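Local coordinates for putative hydroxymethylglutaryl-CoA synthase (Streptococcus mutans, PDB 3SQZ), which probably catalyses the condensation of acetyl-CoA with acetoacetyl-CoA to hydroxymethylglutaryl-CoA, and is captured here with coenzyme A bound, at residues C265-F270 with T313-L318; I302-Q307 with L320-E325; K237-M242 with A337-G342; S172-Y177 with Q187-I192. All blocks are in the same frame, centred on the assembly; numbering follows the deposited sequence.

Contact 1 lies nearest the middle of the chain, its centre about 9 Å from that of contact 2 and about 11 Å from those of contacts 3 and 4. Contact 4, a pair of neighbouring strands, closes first along the sequence. Contact 3 then spans a long loop that encloses contacts 1 and 2, whose segments alternate and share helix 315-326. Contacts 1, 3 and 4 all reach one mixed sheet: strands 263-266 and 335-342 are neighbours near one border, while strands 166-175 and 188-198 lie further across. Contacts 1 and 4 touch coenzyme A, and Tyr341 of contact 3 also lines its pocket, so separate parts of the thiolase fold converge on the same site.

Contact 1. Residues C265-F270 with T313-L318; sequences CFHLPF and TGSLFL. With COA (coenzyme A), chain D.
Ser315, in the conformer described, receives the backbone N-H of Leu268 on its OG, in a nearly straight bond (Leu268 N to Ser315 OG 3.1 Å, 165° at the hydrogen). With chi1 at 68° the hydroxyl sits between the serine's own backbone N and carbonyl carbon, turned to the loop that follows strand 263-266. His267 and Ser315 were each modelled in two conformers, and the very short approach of imidazole to hydroxyl in this pair is doubtful. Beside them Leu316 lays its CD1 branch against the strand's peptides, 3.5 Å from Phe266 C, and against Cys265 CB at 3.9 Å. Water 1 bridges the two backbones, donating to Phe266 O (2.8 Å) and to Leu316 O (2.9 Å); water 2 accepts from Leu316 N. The loop leaving the strand thus packs on the N-terminal part of helix 315-326, and His267, the predicted proton donor/acceptor of this thiolase-fold enzyme, lies on it. Pro269 CD lies over one face of the imidazole, toward its rim. Further out, Phe270 turns a ring face to coenzyme A, its CZ 3.5 Å from ligand atom CEP. In the second shell the same conformer of Ser315 is hydrogen-bonded through OG to Tyr312 O.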
# COMPACT_ATOMS: atom_id res chain seq x y z
N CYS A 265 11.62 -0.18 7.08
CA CYS A 265 10.39 0.34 6.47
C CYS A 265 9.21 0.11 7.40
O CYS A 265 9.11 -0.94 8.03
CB CYS A 265 10.11 -0.34 5.14
SG CYS A 265 11.30 0.04 3.85
N PHE A 266 8.31 1.09 7.43
CA PHE A 266 7.15 1.06 8.31
C PHE A 266 5.87 1.26 7.55
O PHE A 266 5.84 1.88 6.50
CB PHE A 266 7.26 2.19 9.35
CG PHE A 266 8.52 2.12 10.16
CD1 PHE A 266 8.54 1.46 11.37
CD2 PHE A 266 9.69 2.69 9.68
CE1 PHE A 266 9.71 1.37 12.10
CE2 PHE A 266 10.86 2.60 10.40
CZ PHE A 266 10.88 1.95 11.62
N HIS A 267 4.78 0.74 8.09
CA HIS A 267 3.46 1.06 7.59
C HIS A 267 3.29 2.59 7.61
O HIS A 267 3.76 3.25 8.55
CB HIS A 267 2.42 0.37 8.48
CG HIS A 267 1.02 0.81 8.20
ND1 HIS A 267 0.51 0.86 6.92
CD2 HIS A 267 0.04 1.24 9.02
CE1 HIS A 267 -0.73 1.31 6.98
NE2 HIS A 267 -1.04 1.54 8.24
N LEU A 268 2.62 3.15 6.60
CA LEU A 268 2.62 4.59 6.34
C LEU A 268 1.23 5.21 6.17
O LEU A 268 0.87 5.69 5.09
CB LEU A 268 3.48 4.90 5.11
CG LEU A 268 4.96 5.18 5.39
CD1 LEU A 268 5.79 5.05 4.13
CD2 LEU A 268 5.08 6.56 5.98
N PRO A 269 0.42 5.21 7.23
CA PRO A 269 -0.87 5.90 7.13
C PRO A 269 -0.69 7.41 7.04
O PRO A 269 -1.50 8.10 6.44
CB PRO A 269 -1.58 5.51 8.43
CG PRO A 269 -0.48 5.20 9.38
CD PRO A 269 0.66 4.64 8.57
N PHE A 270 0.39 7.91 7.65
CA PHE A 270 0.88 9.26 7.46
C PHE A 270 2.34 9.25 7.93
O PHE A 270 2.69 8.48 8.82
CB PHE A 270 0.02 10.32 8.17
CG PHE A 270 -0.17 10.09 9.66
CD1 PHE A 270 0.53 10.84 10.59
CD2 PHE A 270 -1.08 9.15 10.12
CE1 PHE A 270 0.34 10.66 11.95
CE2 PHE A 270 -1.27 8.95 11.48
CZ PHE A 270 -0.57 9.71 12.40
N THR A 313 -3.44 -1.02 2.87
CA THR A 313 -2.60 -2.21 2.69
C THR A 313 -1.31 -1.94 1.93
O THR A 313 -0.29 -2.58 2.18
CB THR A 313 -3.34 -3.36 1.97
OG1 THR A 313 -3.78 -2.94 0.67
CG2 THR A 313 -4.52 -3.89 2.81
N GLY A 314 -1.35 -1.02 0.98
CA GLY A 314 -0.18 -0.79 0.17
C GLY A 314 0.86 0.13 0.78
O GLY A 314 1.96 0.26 0.24
N SER A 315 0.57 0.73 1.93
CA SER A 315 1.41 1.83 2.39
C SER A 315 2.84 1.41 2.76
O SER A 315 3.79 2.10 2.40
CB SER A 315 0.75 2.58 3.54
OG SER A 315 0.69 1.76 4.69
N LEU A 316 2.99 0.28 3.44
CA LEU A 316 4.32 -0.24 3.77
C LEU A 316 5.13 -0.46 2.50
O LEU A 316 6.32 -0.13 2.43
CB LEU A 316 4.18 -1.56 4.52
CG LEU A 316 5.47 -2.35 4.78
CD1 LEU A 316 6.45 -1.59 5.66
CD2 LEU A 316 5.13 -3.71 5.40
N PHE A 317 4.48 -1.00 1.47
CA PHE A 317 5.16 -1.38 0.24
C PHE A 317 5.43 -0.20 -0.67
O PHE A 317 6.43 -0.19 -1.38
CB PHE A 317 4.39 -2.51 -0.43
CG PHE A 317 4.26 -3.69 0.48
CD1 PHE A 317 5.35 -4.51 0.67
CD2 PHE A 317 3.11 -3.89 1.24
CE1 PHE A 317 5.29 -5.57 1.56
CE2 PHE A 317 3.04 -4.95 2.13
CZ PHE A 317 4.13 -5.79 2.28
N LEU A 318 4.57 0.82 -0.61
CA LEU A 318 4.86 2.09 -1.25
C LEU A 318 6.12 2.70 -0.62
O LEU A 318 6.97 3.26 -1.33
CB LEU A 318 3.66 3.04 -1.12
CG LEU A 318 3.87 4.44 -1.71
CD1 LEU A 318 4.16 4.38 -3.21
CD2 LEU A 318 2.65 5.31 -1.42
N1A COA D . 2.30 22.96 13.69
C2A COA D . 2.92 21.77 13.73
N3A COA D . 2.24 20.65 14.17
C4A COA D . 0.94 20.76 14.56
C5A COA D . 0.29 21.99 14.52
C6A COA D . 0.96 23.08 14.09
N6A COA D . 0.30 24.36 14.04
N7A COA D . -0.99 21.82 14.96
C8A COA D . -1.16 20.53 15.27
N9A COA D . 0.07 19.89 15.03
C1B COA D . 0.31 18.45 15.10
C2B COA D . 0.70 17.66 16.38
O2B COA D . 1.23 18.12 17.54
C3B COA D . 0.85 16.26 15.82
O3B COA D . 2.01 15.53 15.80
P3B COA D . 2.58 14.84 17.06
O7A COA D . 1.73 13.55 17.36
O8A COA D . 4.04 14.46 16.67
O9A COA D . 2.55 15.80 18.22
C4B COA D . -0.17 16.25 14.75
O4B COA D . 0.12 17.46 14.04
C5B COA D . -1.53 15.63 14.86
O5B COA D . -2.21 16.45 15.77
P1A COA D . -3.69 16.11 16.19
O1A COA D . -3.77 14.64 16.77
O2A COA D . -4.19 17.13 17.19
O3A COA D . -4.54 16.18 14.84
P2A COA D . -5.97 15.52 14.64
O4A COA D . -6.81 15.56 15.97
O5A COA D . -6.71 16.26 13.54
O6A COA D . -5.78 13.99 14.21
CBP COA D . -4.73 12.07 13.16
CCP COA D . -4.65 13.53 13.51
CDP COA D . -4.79 11.27 14.42
CEP COA D . -3.51 11.65 12.36
CAP COA D . -5.97 11.87 12.34
OAP COA D . -5.84 12.37 11.07
C9P COA D . -6.43 10.42 12.31
O9P COA D . -6.99 9.88 13.26
N8P COA D . -6.21 9.71 11.03
C7P COA D . -6.44 8.29 10.91
C6P COA D . -5.41 7.43 11.62
C5P COA D . -5.59 5.94 11.36
O5P COA D . -6.18 5.53 10.39
N4P COA D . -4.95 5.01 12.26
C3P COA D . -5.01 3.57 11.98
C2P COA D . -3.72 2.91 11.57
S1P COA D . -2.31 3.29 12.55
O HOH W 1 7.47 1.74 4.25
O HOH W 2 0.84 -1.15 4.79

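Contact 2. Residues I302-Q307 with L320-E325; sequences ILYSKQ and LLSLLE
Tyr304 donates twice to helix 315-326, once from its phenol and once from its backbone. The phenol bond is short: Tyr304 OH lies 2.5 Å from Glu325 OE1 and uses the anti lone pair of that oxygen, the carboxylate meeting the edge of the ring with the two planes 73° apart. OE1 also takes a salt bridge from Arg366 NE, and OE2 is held by Gln363 N, so both carboxylate oxygens have partners, and the nearby guanidinium would be expected to stabilise the charge. Asn326 ND2 adds a weak bond to the phenol oxygen. The second donation runs from Tyr304 N to Ser322 OG (3.2 Å, 156° at the hydrogen). Ser322 hands its own proton on to Ala300 O, so the hydroxyl both accepts and donates. With chi1 at -170°, anti to the backbone N, Ser322 OG stands 3.5 Å above the plane of the tyrosine ring near its rim, and Ser322 CB comes within 3.4 Å of Tyr304 CD2. Segment 302-307, which runs on from helix 288-302 toward helix 305-308, is thereby joined to helix 315-326; helix 366-371 borders Tyr304 through Arg366 and Leu367, while Leu320, Leu323 and Leu324 touch Ile336 of strand 335-342.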
# COMPACT_ATOMS: atom_id res chain seq x y z
N ILE A 302 9.74 7.81 2.91
CA ILE A 302 8.47 8.53 3.08
C ILE A 302 8.16 9.53 1.97
O ILE A 302 7.10 10.15 1.96
CB ILE A 302 8.37 9.23 4.47
CG1 ILE A 302 9.39 10.37 4.60
CG2 ILE A 302 8.54 8.21 5.59
CD1 ILE A 302 9.25 11.14 5.91
N LEU A 303 9.07 9.66 1.01
CA LEU A 303 8.93 10.67 -0.04
C LEU A 303 7.62 10.53 -0.82
O LEU A 303 6.92 11.51 -1.05
CB LEU A 303 10.10 10.57 -0.99
CG LEU A 303 10.85 11.80 -1.50
CD1 LEU A 303 11.03 12.86 -0.42
CD2 LEU A 303 12.20 11.35 -2.00
N TYR A 304 7.28 9.32 -1.25
CA TYR A 304 6.07 9.15 -2.04
C TYR A 304 4.81 9.36 -1.20
O TYR A 304 3.86 10.01 -1.65
CB TYR A 304 6.03 7.79 -2.74
CG TYR A 304 7.12 7.58 -3.77
CD1 TYR A 304 7.83 8.65 -4.31
CD2 TYR A 304 7.43 6.30 -4.21
CE1 TYR A 304 8.82 8.45 -5.25
CE2 TYR A 304 8.43 6.09 -5.14
CZ TYR A 304 9.12 7.16 -5.66
OH TYR A 304 10.12 6.97 -6.58
N SER A 305 4.81 8.83 0.01
CA SER A 305 3.65 8.95 0.87
C SER A 305 3.29 10.42 1.17
O SER A 305 2.12 10.76 1.30
CB SER A 305 3.87 8.15 2.15
OG SER A 305 3.90 6.76 1.83
N LYS A 306 4.30 11.28 1.24
CA LYS A 306 4.06 12.71 1.45
C LYS A 306 3.20 13.33 0.35
O LYS A 306 2.59 14.37 0.56
CB LYS A 306 5.38 13.48 1.51
CG LYS A 306 6.15 13.26 2.78
CD LYS A 306 7.35 14.19 2.86
CE LYS A 306 8.09 14.04 4.18
NZ LYS A 306 9.29 14.90 4.27
N GLN A 307 3.21 12.71 -0.83
CA GLN A 307 2.47 13.23 -1.99
C GLN A 307 1.17 12.48 -2.27
O GLN A 307 0.36 12.95 -3.06
CB GLN A 307 3.33 13.14 -3.25
CG GLN A 307 4.69 13.81 -3.15
CD GLN A 307 4.58 15.24 -2.69
OE1 GLN A 307 3.81 16.03 -3.23
NE2 GLN A 307 5.35 15.58 -1.67
N LEU A 320 8.57 0.99 0.80
CA LEU A 320 9.67 0.18 0.27
C LEU A 320 10.07 0.69 -1.12
O LEU A 320 11.25 0.90 -1.42
CB LEU A 320 9.27 -1.29 0.21
CG LEU A 320 10.28 -2.22 -0.46
CD1 LEU A 320 11.63 -2.27 0.28
CD2 LEU A 320 9.70 -3.63 -0.61
N LEU A 321 9.08 0.91 -1.98
CA LEU A 321 9.35 1.39 -3.33
C LEU A 321 10.03 2.76 -3.31
O LEU A 321 11.02 3.00 -4.01
CB LEU A 321 8.05 1.44 -4.12
CG LEU A 321 8.16 1.82 -5.59
CD1 LEU A 321 9.04 0.84 -6.37
CD2 LEU A 321 6.76 1.92 -6.18
N SER A 322 9.51 3.66 -2.48
CA SER A 322 10.08 4.98 -2.32
C SER A 322 11.54 4.89 -1.84
O SER A 322 12.42 5.59 -2.36
CB SER A 322 9.22 5.76 -1.32
OG SER A 322 9.57 7.13 -1.28
N LEU A 323 11.79 4.03 -0.87
CA LEU A 323 13.14 3.78 -0.39
C LEU A 323 14.06 3.33 -1.51
O LEU A 323 15.15 3.88 -1.70
CB LEU A 323 13.10 2.70 0.69
CG LEU A 323 14.46 2.15 1.12
CD1 LEU A 323 15.31 3.23 1.83
CD2 LEU A 323 14.28 0.93 2.01
N LEU A 324 13.64 2.33 -2.27
CA LEU A 324 14.53 1.76 -3.28
C LEU A 324 14.82 2.75 -4.40
O LEU A 324 15.92 2.75 -4.96
CB LEU A 324 13.93 0.48 -3.87
CG LEU A 324 13.71 -0.65 -2.86
CD1 LEU A 324 13.35 -1.92 -3.60
CD2 LEU A 324 14.93 -0.86 -1.97
N GLU A 325 13.84 3.59 -4.72
CA GLU A 325 13.97 4.55 -5.81
C GLU A 325 14.65 5.86 -5.39
O GLU A 325 15.03 6.66 -6.24
CB GLU A 325 12.60 4.81 -6.46
CG GLU A 325 12.16 3.61 -7.28
CD GLU A 325 10.80 3.73 -7.95
OE1 GLU A 325 10.02 4.67 -7.66
OE2 GLU A 325 10.52 2.86 -8.81

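Contact 3. Residues K237-M242 with A337-G342; sequences KQYLDM and ALFSYG
Tyr341, whose hydroxyl is hydrogen-bonded to Asp218 OD1, spreads a ring face under the backbone of Tyr239. The CA of Tyr239 stands 4.0 Å from the Tyr341 ring centroid, over the face but offset toward the rim, in a CH-pi contact. No hydrogen bond links the two segments; aromatic surfaces join them. Tyr239 and Met242 were each modelled in two conformers, and the side-chain contacts that follow hold for one of them. Phe339 and Tyr341 hold CG anti to the backbone N (chi1 168° and -179°), which carries both rings out toward the helix. Phe339 drives its edge into the face of Tyr239: its CE2 lies 3.9 Å above the centre of the tyrosine ring and the centroids are 5.3 Å apart, a T-shaped pair. Tyr239 and Tyr341 meet obliquely, CD2 to CD2. At the edge of Tyr341, Met242 SD lies 3.8 Å from CE1 in a Met-aromatic contact. In this thiolase-fold protein, helix 232-254 thus rests on one face of the mixed sheet; the axes of segments 237-242 and 337-342 approach to 9.5 Å, with 140° between their N-to-C directions. Ser340 turns away to Thr149 of helix 147-161. Tyr239 OH is hydrogen-bonded to His267 O, and both tyrosines touch coenzyme A.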
# COMPACT_ATOMS: atom_id res chain seq x y z
N LYS A 237 -0.76 4.88 19.77
CA LYS A 237 -0.17 4.20 20.92
C LYS A 237 -0.07 2.69 20.69
O LYS A 237 0.92 2.06 21.05
CB LYS A 237 -0.97 4.49 22.18
CG LYS A 237 -0.44 3.80 23.44
N GLN A 238 -1.11 2.10 20.10
CA GLN A 238 -1.13 0.66 19.86
C GLN A 238 -0.17 0.27 18.74
O GLN A 238 0.49 -0.77 18.81
CB GLN A 238 -2.55 0.18 19.58
CG GLN A 238 -3.41 0.24 20.83
CD GLN A 238 -2.93 -0.71 21.90
OE1 GLN A 238 -2.69 -1.88 21.64
NE2 GLN A 238 -2.76 -0.19 23.11
N TYR A 239 -0.11 1.09 17.70
CA TYR A 239 0.87 0.90 16.61
C TYR A 239 2.26 0.84 17.23
O TYR A 239 3.05 -0.06 16.94
CB TYR A 239 0.72 2.03 15.56
CG TYR A 239 1.78 2.22 14.44
CD1 TYR A 239 3.05 2.70 14.74
CD2 TYR A 239 1.46 2.01 13.09
CE1 TYR A 239 4.00 2.93 13.72
CE2 TYR A 239 2.41 2.24 12.06
CZ TYR A 239 3.68 2.70 12.38
OH TYR A 239 4.62 2.93 11.39
N LEU A 240 2.57 1.80 18.10
CA LEU A 240 3.90 1.87 18.71
C LEU A 240 4.18 0.74 19.69
O LEU A 240 5.30 0.24 19.76
CB LEU A 240 4.13 3.24 19.36
CG LEU A 240 4.15 4.40 18.38
CD1 LEU A 240 4.17 5.73 19.12
CD2 LEU A 240 5.36 4.30 17.45
N ASP A 241 3.17 0.31 20.45
CA ASP A 241 3.37 -0.79 21.39
C ASP A 241 3.52 -2.14 20.68
O ASP A 241 4.33 -2.97 21.09
CB ASP A 241 2.26 -0.86 22.43
CG ASP A 241 2.58 -1.86 23.52
OD1 ASP A 241 3.53 -1.61 24.29
OD2 ASP A 241 1.90 -2.91 23.60
N MET A 242 2.74 -2.37 19.63
CA MET A 242 2.90 -3.59 18.87
C MET A 242 4.23 -3.60 18.13
O MET A 242 4.87 -4.64 18.00
CB MET A 242 1.72 -3.81 17.94
CG MET A 242 0.45 -4.05 18.72
SD MET A 242 -0.91 -4.69 17.74
CE MET A 242 -0.36 -6.36 17.39
N ALA A 337 14.57 -4.41 7.01
CA ALA A 337 13.55 -4.89 7.93
C ALA A 337 12.27 -4.11 7.68
O ALA A 337 12.31 -2.90 7.46
CB ALA A 337 14.00 -4.72 9.37
N LEU A 338 11.15 -4.82 7.72
CA LEU A 338 9.85 -4.22 7.45
C LEU A 338 8.88 -4.50 8.61
O LEU A 338 8.78 -5.63 9.09
CB LEU A 338 9.27 -4.77 6.14
CG LEU A 338 10.10 -4.48 4.89
CD1 LEU A 338 11.03 -5.64 4.54
CD2 LEU A 338 9.20 -4.14 3.72
N PHE A 339 8.18 -3.45 9.04
CA PHE A 339 7.19 -3.53 10.09
C PHE A 339 5.81 -3.26 9.53
O PHE A 339 5.50 -2.13 9.14
CB PHE A 339 7.42 -2.51 11.21
CG PHE A 339 6.24 -2.37 12.15
CD1 PHE A 339 5.91 -3.42 13.01
CD2 PHE A 339 5.45 -1.23 12.16
CE1 PHE A 339 4.83 -3.32 13.88
CE2 PHE A 339 4.37 -1.14 13.03
CZ PHE A 339 4.06 -2.18 13.89
N SER A 340 5.00 -4.30 9.48
CA SER A 340 3.64 -4.20 9.00
C SER A 340 2.67 -4.10 10.17
O SER A 340 2.85 -4.77 11.18
CB SER A 340 3.31 -5.42 8.14
OG SER A 340 1.99 -5.37 7.62
N TYR A 341 1.68 -3.24 10.03
CA TYR A 341 0.62 -3.10 11.02
C TYR A 341 -0.73 -3.06 10.33
O TYR A 341 -0.86 -2.55 9.21
CB TYR A 341 0.79 -1.80 11.83
CG TYR A 341 -0.25 -1.56 12.92
CD1 TYR A 341 -0.14 -2.16 14.17
CD2 TYR A 341 -1.34 -0.71 12.71
CE1 TYR A 341 -1.07 -1.94 15.16
CE2 TYR A 341 -2.29 -0.48 13.71
CZ TYR A 341 -2.15 -1.10 14.93
OH TYR A 341 -3.07 -0.90 15.94
N GLY A 342 -1.72 -3.62 11.00
CA GLY A 342 -3.11 -3.43 10.63
C GLY A 342 -3.90 -3.22 11.90
O GLY A 342 -3.70 -3.92 12.89

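Contact 4. Residues S172-Y177 with Q187-I192; sequences SDIAKY and QGAGSI. With COA (coenzyme A), chain D.
The Tyr177 ring meets different partners at two parts of its rim. Carbonyl oxygen O5P of coenzyme A lies in the ring plane and takes a hydrogen bond from Tyr177 OH at 2.6 Å; ligand atom C7P lies 3.5 Å from CE1. At CD2 the ring meets Gln187 CG, 3.7 Å away. The amide of Gln187 is inclined 46° to the ring, and the two side chains run alongside one another, pointing opposite ways. With the glutamine chain extended beyond CG (chi2 176°), Gln187 OE1 reaches the backbone and accepts the N-H of Tyr177 on a lone pair in the carbonyl plane (Tyr177 N to Gln187 OE1 2.8 Å, 167° at the hydrogen), which ties down the residue that binds the ligand. Gln187 NE2 is hydrogen-bonded to Tyr381 OH. Behind this point the backbones pair antiparallel. Asp173 and Gly190 exchange two bonds of 3.1 Å, N to O each way, and Ala175 with Gly188 makes a second such pair, Ala175 N to Gly188 O being the shorter at 2.8 Å. Between these two hydrogen-bonded pairs, Ile174 CG1 packs on Ala189 CB at 4.0 Å; beyond Asp173, the non-hydrogen-bonded pair Ser172 and Ser191 lies on the same face and touches helix 85-94. On the other face Asp173 is held by several donors: Thr112, the backbone N of Glu113 and Ser114 bond to OD2, and Thr313 to OD1; Glu113 is a predicted active-site residue. The whole is a beta hairpin between strands 166-175 and 188-198, whose connecting loop carries the coenzyme A-binding residues Pro182 and Thr186 as well as Tyr177.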
# COMPACT_ATOMS: atom_id res chain seq x y z
N SER A 172 -4.27 -2.85 -2.62
CA SER A 172 -5.01 -1.78 -3.27
C SER A 172 -6.08 -1.25 -2.34
O SER A 172 -6.82 -2.03 -1.74
CB SER A 172 -5.66 -2.30 -4.54
OG SER A 172 -6.33 -1.26 -5.21
N ASP A 173 -6.18 0.07 -2.21
CA ASP A 173 -7.09 0.66 -1.24
C ASP A 173 -7.36 2.12 -1.54
O ASP A 173 -6.54 2.82 -2.17
CB ASP A 173 -6.52 0.55 0.18
CG ASP A 173 -6.92 -0.74 0.89
OD1 ASP A 173 -6.01 -1.48 1.34
OD2 ASP A 173 -8.13 -0.99 1.04
N ILE A 174 -8.51 2.58 -1.06
CA ILE A 174 -8.87 3.99 -1.07
C ILE A 174 -9.22 4.36 0.36
O ILE A 174 -10.20 3.85 0.93
CB ILE A 174 -10.04 4.25 -2.02
CG1 ILE A 174 -9.61 3.96 -3.45
CG2 ILE A 174 -10.52 5.70 -1.88
CD1 ILE A 174 -10.75 3.92 -4.44
N ALA A 175 -8.38 5.21 0.96
CA ALA A 175 -8.57 5.63 2.33
C ALA A 175 -9.49 6.84 2.35
O ALA A 175 -9.13 7.92 1.88
CB ALA A 175 -7.23 5.93 2.98
N LYS A 176 -10.68 6.63 2.90
CA LYS A 176 -11.77 7.59 2.83
C LYS A 176 -12.36 7.70 4.23
O LYS A 176 -12.92 6.72 4.75
CB LYS A 176 -12.80 7.09 1.81
CG LYS A 176 -13.98 7.99 1.56
CD LYS A 176 -14.86 7.47 0.42
CE LYS A 176 -14.11 7.49 -0.91
NZ LYS A 176 -14.95 7.02 -2.04
N TYR A 177 -12.24 8.87 4.86
CA TYR A 177 -12.60 9.03 6.26
C TYR A 177 -13.82 9.91 6.48
O TYR A 177 -14.52 9.75 7.48
CB TYR A 177 -11.44 9.60 7.07
CG TYR A 177 -10.29 8.67 7.33
CD1 TYR A 177 -10.12 8.07 8.58
CD2 TYR A 177 -9.34 8.42 6.36
CE1 TYR A 177 -9.04 7.25 8.83
CE2 TYR A 177 -8.26 7.59 6.59
CZ TYR A 177 -8.11 7.02 7.83
OH TYR A 177 -7.01 6.21 8.06
N GLN A 187 -6.37 10.73 4.16
CA GLN A 187 -6.98 10.02 3.04
C GLN A 187 -5.94 9.72 1.96
O GLN A 187 -4.77 10.10 2.09
CB GLN A 187 -8.17 10.84 2.52
CG GLN A 187 -9.31 10.82 3.54
CD GLN A 187 -10.52 11.65 3.19
OE1 GLN A 187 -11.65 11.27 3.53
NE2 GLN A 187 -10.32 12.81 2.57
N GLY A 188 -6.34 9.00 0.91
CA GLY A 188 -5.43 8.66 -0.17
C GLY A 188 -5.97 7.53 -1.01
O GLY A 188 -7.06 7.01 -0.75
N ALA A 189 -5.21 7.14 -2.03
CA ALA A 189 -5.65 6.08 -2.94
C ALA A 189 -4.46 5.54 -3.69
O ALA A 189 -3.60 6.31 -4.13
CB ALA A 189 -6.68 6.61 -3.92
N GLY A 190 -4.39 4.22 -3.86
CA GLY A 190 -3.34 3.65 -4.68
C GLY A 190 -3.26 2.15 -4.54
O GLY A 190 -3.90 1.55 -3.67
N SER A 191 -2.47 1.55 -5.41
CA SER A 191 -2.24 0.11 -5.39
C SER A 191 -0.80 -0.21 -5.71
O SER A 191 -0.23 0.33 -6.66
CB SER A 191 -3.13 -0.61 -6.41
OG SER A 191 -2.84 -2.00 -6.45
N ILE A 192 -0.24 -1.12 -4.93
CA ILE A 192 1.05 -1.74 -5.19
C ILE A 192 0.81 -3.14 -5.76
O ILE A 192 -0.03 -3.89 -5.24
CB ILE A 192 1.87 -1.86 -3.89
CG1 ILE A 192 2.39 -0.48 -3.47
CG2 ILE A 192 2.99 -2.88 -4.03
CD1 ILE A 192 3.60 0.00 -4.23
N1A COA D . 2.30 22.96 13.69
C2A COA D . 2.92 21.77 13.73
N3A COA D . 2.24 20.65 14.17
C4A COA D . 0.94 20.76 14.56
C5A COA D . 0.29 21.99 14.52
C6A COA D . 0.96 23.08 14.09
N6A COA D . 0.30 24.36 14.04
N7A COA D . -0.99 21.82 14.96
C8A COA D . -1.16 20.53 15.27
N9A COA D . 0.07 19.89 15.03
C1B COA D . 0.31 18.45 15.10
C2B COA D . 0.70 17.66 16.38
O2B COA D . 1.23 18.12 17.54
C3B COA D . 0.85 16.26 15.82
O3B COA D . 2.01 15.53 15.80
P3B COA D . 2.58 14.84 17.06
O7A COA D . 1.73 13.55 17.36
O8A COA D . 4.04 14.46 16.67
O9A COA D . 2.55 15.80 18.22
C4B COA D . -0.17 16.25 14.75
O4B COA D . 0.12 17.46 14.04
C5B COA D . -1.53 15.63 14.86
O5B COA D . -2.21 16.45 15.77
P1A COA D . -3.69 16.11 16.19
O1A COA D . -3.77 14.64 16.77
O2A COA D . -4.19 17.13 17.19
O3A COA D . -4.54 16.18 14.84
P2A COA D . -5.97 15.52 14.64
O4A COA D . -6.81 15.56 15.97
O5A COA D . -6.71 16.26 13.54
O6A COA D . -5.78 13.99 14.21
CBP COA D . -4.73 12.07 13.16
CCP COA D . -4.65 13.53 13.51
CDP COA D . -4.79 11.27 14.42
CEP COA D . -3.51 11.65 12.36
CAP COA D . -5.97 11.87 12.34
OAP COA D . -5.84 12.37 11.07
C9P COA D . -6.43 10.42 12.31
O9P COA D . -6.99 9.88 13.26
N8P COA D . -6.21 9.71 11.03
C7P COA D . -6.44 8.29 10.91
C6P COA D . -5.41 7.43 11.62
C5P COA D . -5.59 5.94 11.36
O5P COA D . -6.18 5.53 10.39
N4P COA D . -4.95 5.01 12.26
C3P COA D . -5.01 3.57 11.98
C2P COA D . -3.72 2.91 11.57
S1P COA D . -2.31 3.29 12.55